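Long-range contacts in beta-galactosidase (Geobacillus stearothermophilus, PDB 4OIF), which probably hydrolyses terminal non-reducing beta-D-galactose residues from beta-D-galactosides, as a zinc-binding homotrimer of glycosyl hydrolase family 42: residues T7-A12 / P317-E322; T47-V52 / I85-S90; K273-L278 / R311-Q316; K399-I404 / Y640-N645. All coordinates share one frame; numbering follows the deposited sequence.

Overall arrangement
The four contacts show how one chain builds a TIM barrel and fastens further parts to it. Contact 2 comes first to completion along the sequence, pairing the adjacent barrel strands 47-50 and 83-87. Contact 3 follows, joining two links that leave helices 271-274 and 296-312 for strands of the same sheet. Contact 1 spans both, bringing residues 7-12 back to strand 319-322; its centre lies about 12 Å from that of contact 3 and about 15 Å from that of contact 2, and it touches each. Contact 4 comes last and joins the chain after helix 386-399 to the C-terminal domain, its centre about 28 Å from that of contact 2.

Contact 1. Residues T7-A12 / P317-E322; sequences TYTTQA and PFLLME
Thr9 and Thr10 present their methyls to Pro317 and Leu319 because in each CG2 is anti to the carbonyl carbon; in Thr9 OG1 sits between the backbone N and that carbon (chi1 56°). The contact lays the N-terminal lead-in of the TIM barrel, just before strand 16-21, against the beginning of strand 319-322, away from the end that carries Glu322, the predicted nucleophile. CG2 of Thr9 meets O of Pro317 at 3.3 Å. Thr7 covers the proline ring beside it, its backbone O and its OG1 each 3.5 Å from CD of Pro317, while the hydroxyl bonds to Asn408. Thr10 has two tasks. Its OG1 accepts from N of Ala12 at 2.8 Å in an ST turn, which turns the loop and fixes the side chain, while CG2 faces a leucine methyl. With a valine at Thr10 the ST turn would probably lose its acceptor, leaving the backbone N of Ala12 without that partner. Leu319 itself is buried, packed also on Ser282 and Ser356 of flanking strands. CD1 of Leu319 touches CG2 of Thr10 at 4.1 Å.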
loop_
_atom_site.group_PDB
_atom_site.type_symbol
_atom_site.label_atom_id
_atom_site.label_comp_id
_atom_site.label_asym_id
_atom_site.label_seq_id
_atom_site.Cartn_x
_atom_site.Cartn_y
_atom_site.Cartn_z
ATOM N N THR A 7 3.681 -43.094 24.077
ATOM C CA THR A 7 3.155 -42.137 25.031
ATOM C C THR A 7 1.853 -41.571 24.470
ATOM O O THR A 7 1.863 -40.765 23.539
ATOM C CB THR A 7 4.168 -41.013 25.318
ATOM O OG1 THR A 7 4.423 -40.288 24.117
ATOM C CG2 THR A 7 5.489 -41.591 25.835
ATOM N N TYR A 8 0.732 -42.017 25.024
ATOM C CA TYR A 8 -0.584 -41.636 24.513
ATOM C C TYR A 8 -1.027 -40.271 25.033
ATOM O O TYR A 8 -0.922 -39.985 26.228
ATOM C CB TYR A 8 -1.618 -42.700 24.881
ATOM C CG TYR A 8 -1.359 -44.059 24.259
ATOM C CD1 TYR A 8 -2.025 -44.455 23.100
ATOM C CD2 TYR A 8 -0.460 -44.949 24.834
ATOM C CE1 TYR A 8 -1.799 -45.698 22.533
ATOM C CE2 TYR A 8 -0.225 -46.196 24.271
ATOM C CZ TYR A 8 -0.897 -46.563 23.122
ATOM O OH TYR A 8 -0.669 -47.798 22.561
ATOM N N THR A 9 -1.529 -39.427 24.138
ATOM C CA THR A 9 -1.900 -38.072 24.532
ATOM C C THR A 9 -3.376 -37.999 24.919
ATOM O O THR A 9 -3.782 -37.095 25.649
ATOM C CB THR A 9 -1.588 -37.035 23.414
ATOM O OG1 THR A 9 -2.247 -37.407 22.194
ATOM C CG2 THR A 9 -0.078 -36.937 23.171
ATOM N N THR A 10 -4.175 -38.945 24.428
ATOM C CA THR A 10 -5.575 -39.053 24.838
ATOM C C THR A 10 -5.918 -40.490 25.166
ATOM O O THR A 10 -5.086 -41.389 25.024
ATOM C CB THR A 10 -6.573 -38.565 23.759
ATOM O OG1 THR A 10 -6.917 -39.652 22.892
ATOM C CG2 THR A 10 -5.987 -37.453 22.943
ATOM N N GLN A 11 -7.165 -40.690 25.585
ATOM C CA GLN A 11 -7.684 -42.006 25.941
ATOM C C GLN A 11 -7.944 -42.863 24.697
ATOM O O GLN A 11 -8.296 -44.033 24.805
ATOM C CB GLN A 11 -8.974 -41.856 26.762
ATOM C CG GLN A 11 -9.248 -42.991 27.715
ATOM C CD GLN A 11 -8.335 -42.957 28.933
ATOM O OE1 GLN A 11 -7.699 -41.940 29.219
ATOM N NE2 GLN A 11 -8.263 -44.075 29.652
ATOM N N ALA A 12 -7.779 -42.271 23.517
ATOM C CA ALA A 12 -8.075 -42.967 22.273
ATOM C C ALA A 12 -6.918 -43.846 21.822
ATOM O O ALA A 12 -5.773 -43.403 21.771
ATOM C CB ALA A 12 -8.422 -41.977 21.186
ATOM N N PRO A 317 3.571 -37.127 20.778
ATOM C CA PRO A 317 2.748 -36.883 19.587
ATOM C C PRO A 317 1.913 -35.598 19.700
ATOM O O PRO A 317 1.523 -35.214 20.806
ATOM C CB PRO A 317 1.840 -38.110 19.531
ATOM C CG PRO A 317 2.566 -39.159 20.292
ATOM C CD PRO A 317 3.301 -38.447 21.375
ATOM N N PHE A 318 1.656 -34.939 18.574
ATOM C CA PHE A 318 0.791 -33.766 18.570
ATOM C C PHE A 318 -0.526 -34.090 17.875
ATOM O O PHE A 318 -0.693 -35.158 17.313
ATOM C CB PHE A 318 1.484 -32.573 17.898
ATOM C CG PHE A 318 1.620 -32.702 16.399
ATOM C CD1 PHE A 318 2.744 -33.298 15.839
ATOM C CD2 PHE A 318 0.629 -32.205 15.548
ATOM C CE1 PHE A 318 2.875 -33.418 14.461
ATOM C CE2 PHE A 318 0.753 -32.317 14.166
ATOM C CZ PHE A 318 1.883 -32.927 13.622
ATOM N N LEU A 319 -1.468 -33.165 17.914
ATOM C CA LEU A 319 -2.740 -33.398 17.264
ATOM C C LEU A 319 -2.998 -32.331 16.203
ATOM O O LEU A 319 -3.063 -31.141 16.495
ATOM C CB LEU A 319 -3.874 -33.445 18.304
ATOM C CG LEU A 319 -3.811 -34.626 19.295
ATOM C CD1 LEU A 319 -4.709 -34.418 20.508
ATOM C CD2 LEU A 319 -4.130 -35.964 18.623
ATOM N N LEU A 320 -3.110 -32.762 14.953
ATOM C CA LEU A 320 -3.592 -31.866 13.921
ATOM C C LEU A 320 -5.044 -31.567 14.249
ATOM O O LEU A 320 -5.887 -32.463 14.204
ATOM C CB LEU A 320 -3.457 -32.481 12.538
ATOM C CG LEU A 320 -3.941 -31.577 11.407
ATOM C CD1 LEU A 320 -3.111 -30.308 11.389
ATOM C CD2 LEU A 320 -3.870 -32.297 10.061
ATOM N N MET A 321 -5.327 -30.317 14.618
ATOM C CA MET A 321 -6.683 -29.929 15.004
ATOM C C MET A 321 -7.480 -29.463 13.784
ATOM O O MET A 321 -8.690 -29.710 13.672
ATOM C CB MET A 321 -6.653 -28.829 16.074
ATOM C CG MET A 321 -8.025 -28.463 16.646
ATOM S SD MET A 321 -8.776 -29.780 17.633
ATOM C CE MET A 321 -7.517 -29.996 18.879
ATOM N N GLU A 322 -6.799 -28.791 12.865
ATOM C CA GLU A 322 -7.456 -28.327 11.656
ATOM C C GLU A 322 -6.580 -28.494 10.419
ATOM O O GLU A 322 -5.360 -28.317 10.466
ATOM C CB GLU A 322 -7.861 -26.858 11.795
ATOM C CG GLU A 322 -8.865 -26.553 12.902
ATOM C CD GLU A 322 -9.016 -25.057 13.134
ATOM O OE1 GLU A 322 -8.388 -24.290 12.368
ATOM O OE2 GLU A 322 -9.751 -24.652 14.068
#

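Contact 2. Residues T47-V52 / I85-S90; sequences TFTVGV and ILATPS
Thr49 and Ile85 lie abreast in two parallel strands, 47-50 and 85-87, whose N-to-C directions differ by 9°. Three backbone bonds join them. N of Ile85 gives to O of Phe48 from well above the carbonyl plane, whereas N of Val50 to O of Ile85, and N of Ala87 to O of Val50 at 2.9 Å, run nearly along the C=O axis. CA of Thr49 adds a C-H contact to O of Ile85 at 3.1 Å. Beyond Ala87 direct bonds give way to water, though the chains stay close: one molecule donates to O of Gly51 and O of Ala87, another to O of Val52 and O of Thr88. Gly51 has positive phi (88°), where a side chain would press against the preceding carbonyl O.

On the face shared by Thr49 and Ile85, the isoleucine is the main filler. Its CG1 is anti to the carbonyl carbon (chi1 -64°), which carries CD1 of Ile85 to CG2 of Thr47 at 3.7 Å, and its CB lies 3.6 Å from OG1 of Thr49. Replacing Ile85 by an alanine is likely to open a gap beside both threonines and deprive the Thr47 methyl of one apolar neighbour. CG2 of Val52 packs on CB of Ala87 at 3.6 Å. On the other face CD1 of Leu86 lies 3.5 Å from O of Val50, and the leucine touches Tyr144. Val52 touches Asn157, predicted to bind substrate. Neighbouring parallel strands linked through helix 68-79 make this a beta-alpha-beta crossover of the TIM barrel, with its loop ends beside the likely galactoside pocket.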
loop_
_atom_site.group_PDB
_atom_site.type_symbol
_atom_site.label_atom_id
_atom_site.label_comp_id
_atom_site.label_asym_id
_atom_site.label_seq_id
_atom_site.Cartn_x
_atom_site.Cartn_y
_atom_site.Cartn_z
ATOM N N THR A 47 -14.259 -38.405 15.476
ATOM C CA THR A 47 -13.979 -37.400 16.489
ATOM C C THR A 47 -14.395 -36.022 16.005
ATOM O O THR A 47 -14.059 -35.616 14.887
ATOM C CB THR A 47 -12.495 -37.405 16.868
ATOM O OG1 THR A 47 -12.134 -38.725 17.290
ATOM C CG2 THR A 47 -12.221 -36.417 18.004
ATOM N N PHE A 48 -15.150 -35.310 16.839
ATOM C CA PHE A 48 -15.673 -34.014 16.416
ATOM C C PHE A 48 -15.530 -32.938 17.491
ATOM O O PHE A 48 -15.881 -33.144 18.653
ATOM C CB PHE A 48 -17.135 -34.164 15.978
ATOM C CG PHE A 48 -17.324 -35.230 14.940
ATOM C CD1 PHE A 48 -17.093 -34.961 13.602
ATOM C CD2 PHE A 48 -17.674 -36.520 15.310
ATOM C CE1 PHE A 48 -17.234 -35.953 12.655
ATOM C CE2 PHE A 48 -17.817 -37.517 14.362
ATOM C CZ PHE A 48 -17.595 -37.236 13.037
ATOM N N THR A 49 -14.996 -31.798 17.073
ATOM C CA THR A 49 -14.814 -30.653 17.935
ATOM C C THR A 49 -16.068 -29.797 17.953
ATOM O O THR A 49 -16.395 -29.142 16.959
ATOM C CB THR A 49 -13.634 -29.810 17.476
ATOM O OG1 THR A 49 -12.468 -30.636 17.417
ATOM C CG2 THR A 49 -13.398 -28.672 18.438
ATOM N N VAL A 50 -16.769 -29.806 19.085
ATOM C CA VAL A 50 -18.071 -29.160 19.171
ATOM C C VAL A 50 -18.046 -27.960 20.116
ATOM O O VAL A 50 -17.307 -27.944 21.109
ATOM C CB VAL A 50 -19.149 -30.180 19.608
ATOM C CG1 VAL A 50 -20.538 -29.541 19.657
ATOM C CG2 VAL A 50 -19.153 -31.347 18.638
ATOM N N GLY A 51 -18.822 -26.939 19.764
ATOM C CA GLY A 51 -19.021 -25.782 20.615
ATOM C C GLY A 51 -18.044 -24.624 20.498
ATOM O O GLY A 51 -18.075 -23.731 21.345
ATOM N N VAL A 52 -17.195 -24.610 19.466
ATOM C CA VAL A 52 -16.121 -23.609 19.387
ATOM C C VAL A 52 -16.684 -22.181 19.349
ATOM O O VAL A 52 -16.155 -21.268 19.989
ATOM C CB VAL A 52 -15.201 -23.840 18.165
ATOM C CG1 VAL A 52 -14.052 -22.849 18.169
ATOM C CG2 VAL A 52 -14.646 -25.245 18.183
ATOM N N ILE A 85 -14.497 -33.772 21.086
ATOM C CA ILE A 85 -13.594 -32.760 21.621
ATOM C C ILE A 85 -14.449 -31.541 21.950
ATOM O O ILE A 85 -14.930 -30.855 21.044
ATOM C CB ILE A 85 -12.480 -32.377 20.623
ATOM C CG1 ILE A 85 -11.581 -33.578 20.338
ATOM C CG2 ILE A 85 -11.636 -31.214 21.153
ATOM C CD1 ILE A 85 -10.612 -33.341 19.197
ATOM N N LEU A 86 -14.674 -31.287 23.235
ATOM C CA LEU A 86 -15.538 -30.184 23.627
ATOM C C LEU A 86 -14.717 -28.916 23.753
ATOM O O LEU A 86 -13.704 -28.880 24.449
ATOM C CB LEU A 86 -16.260 -30.484 24.941
ATOM C CG LEU A 86 -17.318 -29.463 25.376
ATOM C CD1 LEU A 86 -18.288 -29.181 24.253
ATOM C CD2 LEU A 86 -18.070 -29.944 26.597
ATOM N N ALA A 87 -15.152 -27.879 23.057
ATOM C CA ALA A 87 -14.470 -26.605 23.117
ATOM C C ALA A 87 -15.165 -25.666 24.079
ATOM O O ALA A 87 -16.392 -25.719 24.231
ATOM C CB ALA A 87 -14.398 -25.973 21.736
ATOM N N THR A 88 -14.381 -24.806 24.729
ATOM C CA THR A 88 -14.950 -23.664 25.430
ATOM C C THR A 88 -15.185 -22.532 24.422
ATOM O O THR A 88 -14.441 -22.387 23.460
ATOM C CB THR A 88 -14.057 -23.198 26.562
ATOM O OG1 THR A 88 -12.853 -22.636 26.025
ATOM C CG2 THR A 88 -13.722 -24.386 27.469
ATOM N N PRO A 89 -16.239 -21.738 24.637
ATOM C CA PRO A 89 -16.694 -20.846 23.571
ATOM C C PRO A 89 -16.114 -19.436 23.599
ATOM O O PRO A 89 -16.648 -18.576 22.894
ATOM C CB PRO A 89 -18.208 -20.794 23.811
ATOM C CG PRO A 89 -18.325 -20.886 25.298
ATOM C CD PRO A 89 -17.202 -21.803 25.751
ATOM N N SER A 90 -15.068 -19.193 24.387
ATOM C CA SER A 90 -14.536 -17.833 24.546
ATOM C C SER A 90 -14.069 -17.193 23.228
ATOM O O SER A 90 -13.909 -15.979 23.156
ATOM C CB SER A 90 -13.383 -17.826 25.550
ATOM O OG SER A 90 -12.328 -18.657 25.107
HETATM O O HOH W 1 -18.763 -24.442 24.177
HETATM O O HOH W 2 -14.120 -20.664 21.515
#

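Contact 3. Residues K273-L278 / R311-Q316; sequences KFAKHL and RSLKQQ
Lys314 reaches across to the backbone of Ala275 and Leu278, tying together two alpha-to-beta links of the TIM barrel: one leading from helix 271-274 to strand 282-284, the other from helix 296-312 to strand 319-322. These two strands are neighbours in the barrel sheet, and the lysine ties the two connections leading to them.

The polar part is a single ammonium group held by two main-chain carbonyls. NZ of Lys314 donates to O of Leu278 at 2.8 Å and to O of Ala275 at 2.9 Å, the latter tilted 34° from the carbonyl plane. A second donor, N of Leu278, reaches the same Ala275 O from the opposite face of that plane, so this oxygen is gripped twice and the turn 275-278 is fastened both to itself and to its neighbour. Two carbonyl oxygens so close would be expected to favour the protonated lysine.

The apolar part is small. CB of Ala275 faces CB of Leu313 at 4.0 Å, and Ile281 touches both Ala275 and Lys314.

Salt bridges from both segments lead to the trimerisation domain: Lys276 pairs with Glu462, and Arg311 with Asp457. Leu278, meanwhile, turns its side chain onto Phe236 of helix 218-246.

Conformation explains the double grip. After an extended start the lysine chain bends twice, at chi3 (71°) and chi4 (78°), curling its end between the two carbonyls and placing CE of Lys314 3.1 Å from O of Leu278.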
loop_
_atom_site.group_PDB
_atom_site.type_symbol
_atom_site.label_atom_id
_atom_site.label_comp_id
_atom_site.label_asym_id
_atom_site.label_seq_id
_atom_site.Cartn_x
_atom_site.Cartn_y
_atom_site.Cartn_z
ATOM N N LYS A 273 6.417 -20.994 25.451
ATOM C CA LYS A 273 5.971 -20.699 26.803
ATOM C C LYS A 273 4.576 -21.259 27.047
ATOM O O LYS A 273 4.262 -21.702 28.161
ATOM C CB LYS A 273 5.990 -19.175 27.041
ATOM C CG LYS A 273 6.170 -18.753 28.490
ATOM C CD LYS A 273 6.191 -17.236 28.613
ATOM C CE LYS A 273 6.688 -16.793 29.982
ATOM N NZ LYS A 273 5.936 -17.485 31.069
ATOM N N PHE A 274 3.742 -21.236 26.005
ATOM C CA PHE A 274 2.334 -21.627 26.139
ATOM C C PHE A 274 2.271 -23.159 26.272
ATOM O O PHE A 274 1.430 -23.703 27.003
ATOM C CB PHE A 274 1.509 -21.145 24.930
ATOM C CG PHE A 274 0.027 -20.955 25.214
ATOM C CD1 PHE A 274 -0.634 -19.818 24.778
ATOM C CD2 PHE A 274 -0.677 -21.865 25.991
ATOM C CE1 PHE A 274 -1.985 -19.635 25.043
ATOM C CE2 PHE A 274 -2.025 -21.688 26.269
ATOM C CZ PHE A 274 -2.677 -20.565 25.797
ATOM N N ALA A 275 3.174 -23.846 25.569
ATOM C CA ALA A 275 3.186 -25.308 25.526
ATOM C C ALA A 275 3.272 -25.928 26.917
ATOM O O ALA A 275 2.675 -26.982 27.178
ATOM C CB ALA A 275 4.334 -25.793 24.662
ATOM N N LYS A 276 4.025 -25.269 27.797
ATOM C CA LYS A 276 4.164 -25.710 29.183
ATOM C C LYS A 276 2.821 -25.743 29.914
ATOM O O LYS A 276 2.692 -26.411 30.932
ATOM C CB LYS A 276 5.126 -24.807 29.952
ATOM C CG LYS A 276 6.535 -24.679 29.376
ATOM C CD LYS A 276 7.404 -23.847 30.310
ATOM C CE LYS A 276 8.617 -23.282 29.598
ATOM N NZ LYS A 276 9.287 -24.354 28.825
ATOM N N HIS A 277 1.825 -25.030 29.396
ATOM C CA HIS A 277 0.527 -24.955 30.065
ATOM C C HIS A 277 -0.504 -25.918 29.481
ATOM O O HIS A 277 -1.610 -26.023 29.998
ATOM C CB HIS A 277 -0.016 -23.520 30.012
ATOM C CG HIS A 277 0.860 -22.526 30.711
ATOM N ND1 HIS A 277 0.582 -22.046 31.974
ATOM C CD2 HIS A 277 2.027 -21.947 30.336
ATOM C CE1 HIS A 277 1.531 -21.201 32.338
ATOM N NE2 HIS A 277 2.418 -21.120 31.361
ATOM N N LEU A 278 -0.138 -26.623 28.418
ATOM C CA LEU A 278 -1.065 -27.527 27.749
ATOM C C LEU A 278 -0.724 -28.992 28.011
ATOM O O LEU A 278 0.423 -29.321 28.308
ATOM C CB LEU A 278 -1.065 -27.257 26.247
ATOM C CG LEU A 278 -1.378 -25.825 25.807
ATOM C CD1 LEU A 278 -1.219 -25.707 24.290
ATOM C CD2 LEU A 278 -2.776 -25.406 26.238
ATOM N N ARG A 311 5.683 -30.798 17.231
ATOM C CA ARG A 311 5.879 -32.079 17.886
ATOM C C ARG A 311 6.896 -31.879 18.993
ATOM O O ARG A 311 6.656 -32.247 20.140
ATOM C CB ARG A 311 6.356 -33.155 16.906
ATOM C CG ARG A 311 6.424 -34.569 17.507
ATOM C CD ARG A 311 7.323 -35.462 16.686
ATOM N NE ARG A 311 8.649 -34.869 16.568
ATOM C CZ ARG A 311 9.145 -34.334 15.459
ATOM N NH1 ARG A 311 8.424 -34.322 14.340
ATOM N NH2 ARG A 311 10.363 -33.807 15.477
ATOM N N SER A 312 8.016 -31.250 18.654
ATOM C CA SER A 312 9.107 -31.136 19.611
ATOM C C SER A 312 8.799 -30.305 20.866
ATOM O O SER A 312 9.468 -30.478 21.877
ATOM C CB SER A 312 10.346 -30.572 18.915
ATOM O OG SER A 312 10.806 -31.465 17.915
ATOM N N LEU A 313 7.806 -29.417 20.816
ATOM C CA LEU A 313 7.464 -28.590 21.989
ATOM C C LEU A 313 7.284 -29.383 23.280
ATOM O O LEU A 313 7.730 -28.965 24.354
ATOM C CB LEU A 313 6.198 -27.790 21.729
ATOM C CG LEU A 313 6.483 -26.598 20.826
ATOM C CD1 LEU A 313 5.192 -25.936 20.398
ATOM C CD2 LEU A 313 7.414 -25.610 21.543
ATOM N N LYS A 314 6.628 -30.529 23.177
ATOM C CA LYS A 314 6.412 -31.354 24.349
ATOM C C LYS A 314 6.919 -32.774 24.128
ATOM O O LYS A 314 6.599 -33.677 24.902
ATOM C CB LYS A 314 4.934 -31.358 24.732
ATOM C CG LYS A 314 4.396 -29.982 25.102
ATOM C CD LYS A 314 2.943 -30.053 25.564
ATOM C CE LYS A 314 2.830 -30.711 26.933
ATOM N NZ LYS A 314 3.202 -29.746 28.000
ATOM N N GLN A 315 7.706 -32.949 23.068
ATOM C CA GLN A 315 8.426 -34.193 22.800
ATOM C C GLN A 315 7.512 -35.412 22.939
ATOM O O GLN A 315 7.842 -36.395 23.615
ATOM C CB GLN A 315 9.641 -34.303 23.732
ATOM C CG GLN A 315 10.783 -33.336 23.391
ATOM C CD GLN A 315 11.660 -33.818 22.225
ATOM O OE1 GLN A 315 12.664 -34.513 22.422
ATOM N NE2 GLN A 315 11.279 -33.448 21.011
ATOM N N GLN A 316 6.351 -35.314 22.302
ATOM C CA GLN A 316 5.323 -36.345 22.343
ATOM C C GLN A 316 4.471 -36.173 21.078
ATOM O O GLN A 316 4.627 -35.181 20.369
ATOM C CB GLN A 316 4.481 -36.211 23.616
ATOM C CG GLN A 316 3.682 -34.919 23.641
ATOM C CD GLN A 316 2.777 -34.770 24.852
ATOM O OE1 GLN A 316 2.893 -35.504 25.840
ATOM N NE2 GLN A 316 1.871 -33.800 24.784
#

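Contact 4. Residues K399-I404 / Y640-N645; sequences KKMSGI and YVFIMN
Ile404 and Met401 meet the aromatic rings of Tyr640 and Phe642 where the chain following helix 386-399 packs on strand 638-645, part of the five-stranded antiparallel sheet of the C-terminal domain. The contact is a buried join between the barrel's last helix region and the C-terminal domain, over 230 residues on in the chain.

Its clearest element is a CH-pi interaction. CG1 of Ile404 lies over one face of the Tyr640 ring, 3.7 Å from the ring centroid and 15° off its normal, displaced toward the rim on the side of CG. With chi1 at -58°, CG1 is anti to the carbonyl carbon, and the chain carries on to CD1, which reaches CZ of Phe642 at 4.0 Å. One isoleucine thus serves both rings.

Apolar packing completes the join. Met401, bent at its last torsion, brings CE to the edge of the Phe642 ring, 3.6 Å from CZ and near the ring plane. Ile350 of helix 341-351 packs on both partners.

The backbone contributes shape. N of Ile404 bonds to O of Met401, holding the turn that presents both side chains, and O of Gly403 accepts from Arg6, which also touches Tyr640. Gly403 lies close against the tyrosine hydroxyl, since a beta carbon there would fall 2.4 Å from OH of Tyr640; as it is, CA of Gly403 comes within 3.6 Å of that OH.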
loop_
_atom_site.group_PDB
_atom_site.type_symbol
_atom_site.label_atom_id
_atom_site.label_comp_id
_atom_site.label_asym_id
_atom_site.label_seq_id
_atom_site.Cartn_x
_atom_site.Cartn_y
_atom_site.Cartn_z
ATOM N N LYS A 399 -7.954 -46.171 10.013
ATOM C CA LYS A 399 -8.425 -47.293 10.816
ATOM C C LYS A 399 -7.405 -48.434 10.875
ATOM O O LYS A 399 -7.367 -49.182 11.847
ATOM C CB LYS A 399 -9.770 -47.792 10.288
ATOM C CG LYS A 399 -10.885 -46.805 10.586
ATOM C CD LYS A 399 -12.250 -47.237 10.078
ATOM C CE LYS A 399 -13.327 -46.328 10.671
ATOM N NZ LYS A 399 -14.698 -46.573 10.132
ATOM N N LYS A 400 -6.559 -48.554 9.855
ATOM C CA LYS A 400 -5.538 -49.601 9.848
ATOM C C LYS A 400 -4.240 -49.146 10.498
ATOM O O LYS A 400 -3.232 -49.842 10.399
ATOM C CB LYS A 400 -5.226 -50.067 8.422
ATOM C CG LYS A 400 -6.429 -50.463 7.587
ATOM C CD LYS A 400 -6.003 -50.821 6.165
ATOM C CE LYS A 400 -7.205 -51.077 5.255
ATOM N NZ LYS A 400 -6.782 -51.405 3.858
ATOM N N MET A 401 -4.256 -47.994 11.165
ATOM C CA MET A 401 -3.008 -47.389 11.633
ATOM C C MET A 401 -2.925 -47.164 13.146
ATOM O O MET A 401 -2.124 -46.359 13.613
ATOM C CB MET A 401 -2.782 -46.055 10.892
ATOM C CG MET A 401 -2.335 -46.235 9.439
ATOM S SD MET A 401 -2.454 -44.757 8.415
ATOM C CE MET A 401 -1.168 -43.715 9.100
ATOM N N SER A 402 -3.722 -47.890 13.921
ATOM C CA SER A 402 -3.800 -47.617 15.353
ATOM C C SER A 402 -2.500 -47.893 16.105
ATOM O O SER A 402 -2.311 -47.411 17.215
ATOM C CB SER A 402 -4.933 -48.428 15.972
ATOM O OG SER A 402 -4.752 -49.801 15.711
ATOM N N GLY A 403 -1.603 -48.664 15.504
ATOM C CA GLY A 403 -0.330 -48.978 16.130
ATOM C C GLY A 403 0.629 -47.801 16.143
ATOM O O GLY A 403 1.576 -47.747 16.931
ATOM N N ILE A 404 0.376 -46.847 15.258
ATOM C CA ILE A 404 1.193 -45.654 15.190
ATOM C C ILE A 404 0.842 -44.699 16.347
ATOM O O ILE A 404 1.688 -43.914 16.816
ATOM C CB ILE A 404 1.018 -44.985 13.824
ATOM C CG1 ILE A 404 1.409 -45.978 12.724
ATOM C CG2 ILE A 404 1.856 -43.723 13.722
ATOM C CD1 ILE A 404 0.847 -45.636 11.343
ATOM N N TYR A 640 7.558 -47.602 11.808
ATOM C CA TYR A 640 6.528 -47.259 10.834
ATOM C C TYR A 640 7.070 -46.184 9.919
ATOM O O TYR A 640 7.385 -45.087 10.353
ATOM C CB TYR A 640 5.251 -46.764 11.500
ATOM C CG TYR A 640 4.568 -47.764 12.387
ATOM C CD1 TYR A 640 4.623 -47.643 13.773
ATOM C CD2 TYR A 640 3.860 -48.828 11.846
ATOM C CE1 TYR A 640 3.990 -48.557 14.593
ATOM C CE2 TYR A 640 3.220 -49.742 12.660
ATOM C CZ TYR A 640 3.288 -49.604 14.030
ATOM O OH TYR A 640 2.653 -50.511 14.847
ATOM N N VAL A 641 7.159 -46.504 8.644
ATOM C CA VAL A 641 7.837 -45.657 7.700
ATOM C C VAL A 641 6.879 -45.187 6.619
ATOM O O VAL A 641 6.145 -45.968 6.040
ATOM C CB VAL A 641 9.030 -46.408 7.097
ATOM C CG1 VAL A 641 9.818 -45.502 6.164
ATOM C CG2 VAL A 641 9.926 -46.939 8.227
ATOM N N PHE A 642 6.878 -43.891 6.368
ATOM C CA PHE A 642 6.037 -43.282 5.351
ATOM C C PHE A 642 6.897 -42.880 4.163
ATOM O O PHE A 642 7.837 -42.082 4.305
ATOM C CB PHE A 642 5.317 -42.046 5.904
ATOM C CG PHE A 642 4.276 -42.343 6.937
ATOM C CD1 PHE A 642 4.635 -42.764 8.211
ATOM C CD2 PHE A 642 2.933 -42.167 6.648
ATOM C CE1 PHE A 642 3.664 -43.032 9.177
ATOM C CE2 PHE A 642 1.953 -42.429 7.609
ATOM C CZ PHE A 642 2.322 -42.865 8.875
ATOM N N ILE A 643 6.569 -43.423 2.997
ATOM C CA ILE A 643 7.235 -43.054 1.755
ATOM C C ILE A 643 6.272 -42.228 0.901
ATOM O O ILE A 643 5.310 -42.746 0.338
ATOM C CB ILE A 643 7.716 -44.291 0.989
ATOM C CG1 ILE A 643 8.458 -45.245 1.940
ATOM C CG2 ILE A 643 8.594 -43.875 -0.177
ATOM C CD1 ILE A 643 8.871 -46.593 1.311
ATOM N N MET A 644 6.548 -40.931 0.807
ATOM C CA MET A 644 5.594 -39.972 0.267
ATOM C C MET A 644 6.089 -39.279 -1.007
ATOM O O MET A 644 7.136 -38.633 -1.020
ATOM C CB MET A 644 5.254 -38.935 1.349
ATOM C CG MET A 644 4.714 -39.564 2.622
ATOM S SD MET A 644 4.659 -38.435 4.026
ATOM C CE MET A 644 6.395 -38.174 4.361
ATOM N N ASN A 645 5.333 -39.419 -2.085
ATOM C CA ASN A 645 5.708 -38.778 -3.339
ATOM C C ASN A 645 5.119 -37.377 -3.446
ATOM O O ASN A 645 3.984 -37.210 -3.877
ATOM C CB ASN A 645 5.263 -39.631 -4.526
ATOM C CG ASN A 645 5.698 -39.055 -5.861
ATOM O OD1 ASN A 645 6.408 -38.041 -5.925
ATOM N ND2 ASN A 645 5.273 -39.701 -6.944
#